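Local structure of transcriptional regulator, IclR family (Alicyclobacillus acidocaldarius subsp. acidocaldarius, 5TJJ) at residues A[26-34]-A[63-71]. The protein probably binds DNA as a dimeric transcription factor of the IclR family, pairing a winged helix-turn-helix domain with a GAF-like C-terminal domain. Residues are numbered along the deposited sequence; the frame is centred on the assembly and turned at random.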
loop_
_atom_site.group_PDB
_atom_site.type_symbol
_atom_site.label_atom_id
_atom_site.label_comp_id
_atom_site.label_asym_id
_atom_site.label_seq_id
_atom_site.Cartn_x
_atom_site.Cartn_y
_atom_site.Cartn_z
ATOM N N TYR A 26 -0.141 -13.993 12.476
ATOM C CA TYR A 26 -0.380 -15.012 11.454
ATOM C C TYR A 26 0.488 -14.846 10.207
ATOM O O TYR A 26 0.149 -15.384 9.154
ATOM C CB TYR A 26 -1.873 -15.005 11.080
ATOM C CG TYR A 26 -2.766 -15.351 12.238
ATOM C CD1 TYR A 26 -3.065 -16.680 12.547
ATOM C CD2 TYR A 26 -3.275 -14.362 13.057
ATOM C CE1 TYR A 26 -3.863 -17.006 13.637
ATOM C CE2 TYR A 26 -4.069 -14.671 14.139
ATOM C CZ TYR A 26 -4.364 -15.988 14.426
ATOM O OH TYR A 26 -5.173 -16.256 15.517
ATOM N N ARG A 27 1.604 -14.125 10.307
ATOM C CA ARG A 27 2.409 -13.792 9.123
ATOM C C ARG A 27 3.032 -14.967 8.396
ATOM O O ARG A 27 3.245 -14.900 7.182
ATOM C CB ARG A 27 3.511 -12.800 9.462
ATOM C CG ARG A 27 4.596 -13.353 10.363
ATOM C CD ARG A 27 5.537 -12.265 10.833
ATOM N NE ARG A 27 6.188 -12.698 12.058
ATOM C CZ ARG A 27 7.487 -12.648 12.332
ATOM N NH1 ARG A 27 8.362 -12.121 11.470
ATOM N NH2 ARG A 27 7.902 -13.117 13.507
ATOM N N GLN A 28 3.378 -16.003 9.156
ATOM C CA GLN A 28 3.788 -17.308 8.620
ATOM C C GLN A 28 2.832 -18.366 9.197
ATOM O O GLN A 28 3.005 -18.807 10.352
ATOM C CB GLN A 28 5.245 -17.632 8.985
ATOM C CG GLN A 28 6.278 -16.670 8.413
ATOM C CD GLN A 28 6.545 -16.821 6.917
ATOM O OE1 GLN A 28 6.204 -17.833 6.279
ATOM N NE2 GLN A 28 7.181 -15.798 6.343
ATOM N N SER A 29 1.833 -18.761 8.395
ATOM C CA SER A 29 0.729 -19.612 8.880
ATOM C C SER A 29 0.569 -20.912 8.091
ATOM O O SER A 29 0.594 -20.889 6.855
ATOM C CB SER A 29 -0.568 -18.814 8.837
ATOM O OG SER A 29 -0.554 -17.794 9.811
ATOM N N THR A 30 0.407 -22.038 8.797
ATOM C CA THR A 30 0.139 -23.318 8.122
ATOM C C THR A 30 -1.291 -23.322 7.587
ATOM O O THR A 30 -2.121 -22.479 7.969
ATOM C CB THR A 30 0.316 -24.565 9.020
ATOM O OG1 THR A 30 -0.714 -24.603 10.024
ATOM C CG2 THR A 30 1.688 -24.587 9.658
ATOM N N LEU A 31 -1.560 -24.285 6.704
ATOM C CA LEU A 31 -2.858 -24.423 6.081
ATOM C C LEU A 31 -3.908 -24.622 7.177
ATOM O O LEU A 31 -4.952 -23.973 7.141
ATOM C CB LEU A 31 -2.853 -25.561 5.054
ATOM C CG LEU A 31 -4.173 -25.992 4.411
ATOM C CD1 LEU A 31 -4.772 -24.822 3.664
ATOM C CD2 LEU A 31 -3.987 -27.189 3.493
ATOM N N THR A 32 -3.611 -25.473 8.167
ATOM C CA THR A 32 -4.546 -25.756 9.261
ATOM C C THR A 32 -4.900 -24.484 10.030
ATOM O O THR A 32 -6.074 -24.157 10.196
ATOM C CB THR A 32 -3.979 -26.809 10.238
ATOM O OG1 THR A 32 -3.782 -28.031 9.534
ATOM C CG2 THR A 32 -4.921 -27.070 11.428
ATOM N N GLU A 33 -3.884 -23.766 10.486
ATOM C CA GLU A 33 -4.092 -22.535 11.240
ATOM C C GLU A 33 -4.980 -21.543 10.452
ATOM O O GLU A 33 -5.928 -20.968 11.000
ATOM C CB GLU A 33 -2.742 -21.909 11.582
ATOM C CG GLU A 33 -1.870 -22.747 12.534
ATOM C CD GLU A 33 -0.455 -22.203 12.700
ATOM O OE1 GLU A 33 0.074 -21.559 11.753
ATOM O OE2 GLU A 33 0.131 -22.423 13.791
ATOM N N ILE A 34 -4.695 -21.381 9.157
ATOM C CA ILE A 34 -5.509 -20.511 8.296
ATOM C C ILE A 34 -6.978 -20.958 8.230
ATOM O O ILE A 34 -7.900 -20.152 8.473
ATOM C CB ILE A 34 -4.941 -20.395 6.869
ATOM C CG1 ILE A 34 -3.608 -19.649 6.909
ATOM C CG2 ILE A 34 -5.915 -19.631 5.962
ATOM C CD1 ILE A 34 -2.794 -19.732 5.635
ATOM N N GLN A 63 9.860 -25.880 3.760
ATOM C CA GLN A 63 10.448 -26.396 5.017
ATOM C C GLN A 63 9.443 -26.447 6.169
ATOM O O GLN A 63 9.199 -27.503 6.738
ATOM C CB GLN A 63 11.622 -25.527 5.477
ATOM C CG GLN A 63 12.825 -25.477 4.555
ATOM C CD GLN A 63 13.724 -24.289 4.889
ATOM O OE1 GLN A 63 13.362 -23.123 4.649
ATOM N NE2 GLN A 63 14.883 -24.572 5.463
ATOM N N SER A 64 8.895 -25.284 6.511
ATOM C CA SER A 64 7.984 -25.099 7.650
ATOM C C SER A 64 6.522 -25.309 7.285
ATOM O O SER A 64 5.682 -25.412 8.176
ATOM C CB SER A 64 8.114 -23.671 8.162
ATOM O OG SER A 64 7.733 -22.770 7.133
ATOM N N ARG A 65 6.226 -25.308 5.980
ATOM C CA ARG A 65 4.874 -25.519 5.424
ATOM C C ARG A 65 3.938 -24.351 5.712
ATOM O O ARG A 65 2.723 -24.534 5.856
ATOM C CB ARG A 65 4.253 -26.841 5.914
ATOM C CG ARG A 65 5.189 -28.065 5.942
ATOM C CD ARG A 65 5.255 -28.860 4.633
ATOM N NE ARG A 65 3.934 -29.281 4.147
ATOM C CZ ARG A 65 3.155 -30.215 4.708
ATOM N NH1 ARG A 65 3.534 -30.852 5.812
ATOM N NH2 ARG A 65 1.975 -30.504 4.163
ATOM N N ARG A 66 4.514 -23.151 5.757
ATOM C CA ARG A 66 3.797 -21.928 6.126
ATOM C C ARG A 66 3.684 -20.979 4.950
ATOM O O ARG A 66 4.607 -20.864 4.136
ATOM C CB ARG A 66 4.489 -21.216 7.274
ATOM C CG ARG A 66 4.292 -21.923 8.591
ATOM C CD ARG A 66 5.286 -21.506 9.662
ATOM N NE ARG A 66 5.105 -22.337 10.856
ATOM C CZ ARG A 66 4.160 -22.169 11.782
ATOM N NH1 ARG A 66 3.284 -21.168 11.699
ATOM N NH2 ARG A 66 4.090 -23.006 12.803
ATOM N N TYR A 67 2.530 -20.306 4.890
ATOM C CA TYR A 67 2.200 -19.340 3.861
ATOM C C TYR A 67 2.352 -17.930 4.423
ATOM O O TYR A 67 2.189 -17.691 5.630
ATOM C CB TYR A 67 0.747 -19.534 3.375
ATOM C CG TYR A 67 0.461 -20.874 2.711
ATOM C CD1 TYR A 67 0.596 -21.040 1.330
ATOM C CD2 TYR A 67 0.056 -21.979 3.460
ATOM C CE1 TYR A 67 0.322 -22.268 0.717
ATOM C CE2 TYR A 67 -0.200 -23.206 2.857
ATOM C CZ TYR A 67 -0.073 -23.350 1.483
ATOM O OH TYR A 67 -0.322 -24.578 0.887
ATOM N N SER A 68 2.629 -16.989 3.529
ATOM C CA SER A 68 2.830 -15.609 3.906
ATOM C C SER A 68 2.490 -14.720 2.748
ATOM O O SER A 68 2.368 -15.200 1.608
ATOM C CB SER A 68 4.285 -15.382 4.295
ATOM O OG SER A 68 5.132 -15.877 3.274
ATOM N N LEU A 69 2.327 -13.432 3.052
ATOM C CA LEU A 69 2.112 -12.433 2.003
ATOM C C LEU A 69 3.210 -12.480 0.950
ATOM O O LEU A 69 4.381 -12.394 1.278
ATOM C CB LEU A 69 2.031 -11.030 2.585
ATOM C CG LEU A 69 0.791 -10.735 3.441
ATOM C CD1 LEU A 69 0.748 -9.271 3.839
ATOM C CD2 LEU A 69 -0.500 -11.109 2.722
ATOM N N GLY A 70 2.814 -12.616 -0.315
ATOM C CA GLY A 70 3.759 -12.688 -1.426
ATOM C C GLY A 70 4.239 -11.322 -1.913
ATOM O O GLY A 70 3.610 -10.304 -1.614
ATOM N N PRO A 71 5.318 -11.300 -2.710
ATOM C CA PRO A 71 5.953 -10.036 -3.085
ATOM C C PRO A 71 5.228 -9.148 -4.109
ATOM O O PRO A 71 5.540 -7.968 -4.189
ATOM C CB PRO A 71 7.314 -10.479 -3.631
ATOM C CG PRO A 71 7.094 -11.873 -4.160
ATOM C CD PRO A 71 5.999 -12.463 -3.310
HETATM O O HOH W 1 2.664 -12.742 5.988
#
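Arg66 reaches across the edge of a very short sheet and uses one nitrogen twice: NH1 donates to the backbone Gln28 O at 2.7 Å and forms a salt bridge with Glu33 OE1 at 3.2 Å. The bond to the carbonyl lies near the guanidinium plane, whereas the carboxylate plane is turned 62° from it. Thr30 CG2 sits over one guanidinium face, and the aliphatic part of the arginine, extended from CG to NE, runs past Gln28 CB; a long chain with a flat charged end suits both tasks. Glu33 OE1 also accepts from Thr30 N at 3.0 Å, while Thr30 OG1 receives a weak bond from Glu33 N, completing a capping box at the start of helix 31-38. The threonine hydroxyl can turn to that amide because chi1 (69°) places it between backbone N and carbonyl carbon. Arg66 therefore ties the cap to the strand, and its positive charge probably helps keep Glu33 ionised.

Next to these charged groups, Ser29 and Tyr67 form an antiparallel hydrogen-bonded pair: Tyr67 N donates to Ser29 O at 2.8 Å, almost in line, and Ser29 N returns a bond to Tyr67 O. Farther along, a water bridges Arg27 O and Leu69 N, continuing the link where direct pairing has ended. The Tyr67 ring presents its edge to Ser29 O; Leu31 CB approaches CE2 obliquely at 4.2 Å, and Ile34 CD1 meets the tyrosine CB. Broad and largely apolar, this side chain suits the buried face, where Leu46 of helix 42-54 also touches it. Strand 66-69 pairs on its other side with strand 58-61, the β-hairpin wing; strand 29-30 completes the small three-stranded sheet of a winged helix-turn-helix domain and leads directly into helix 31-38, the first helix of the helix-turn-helix.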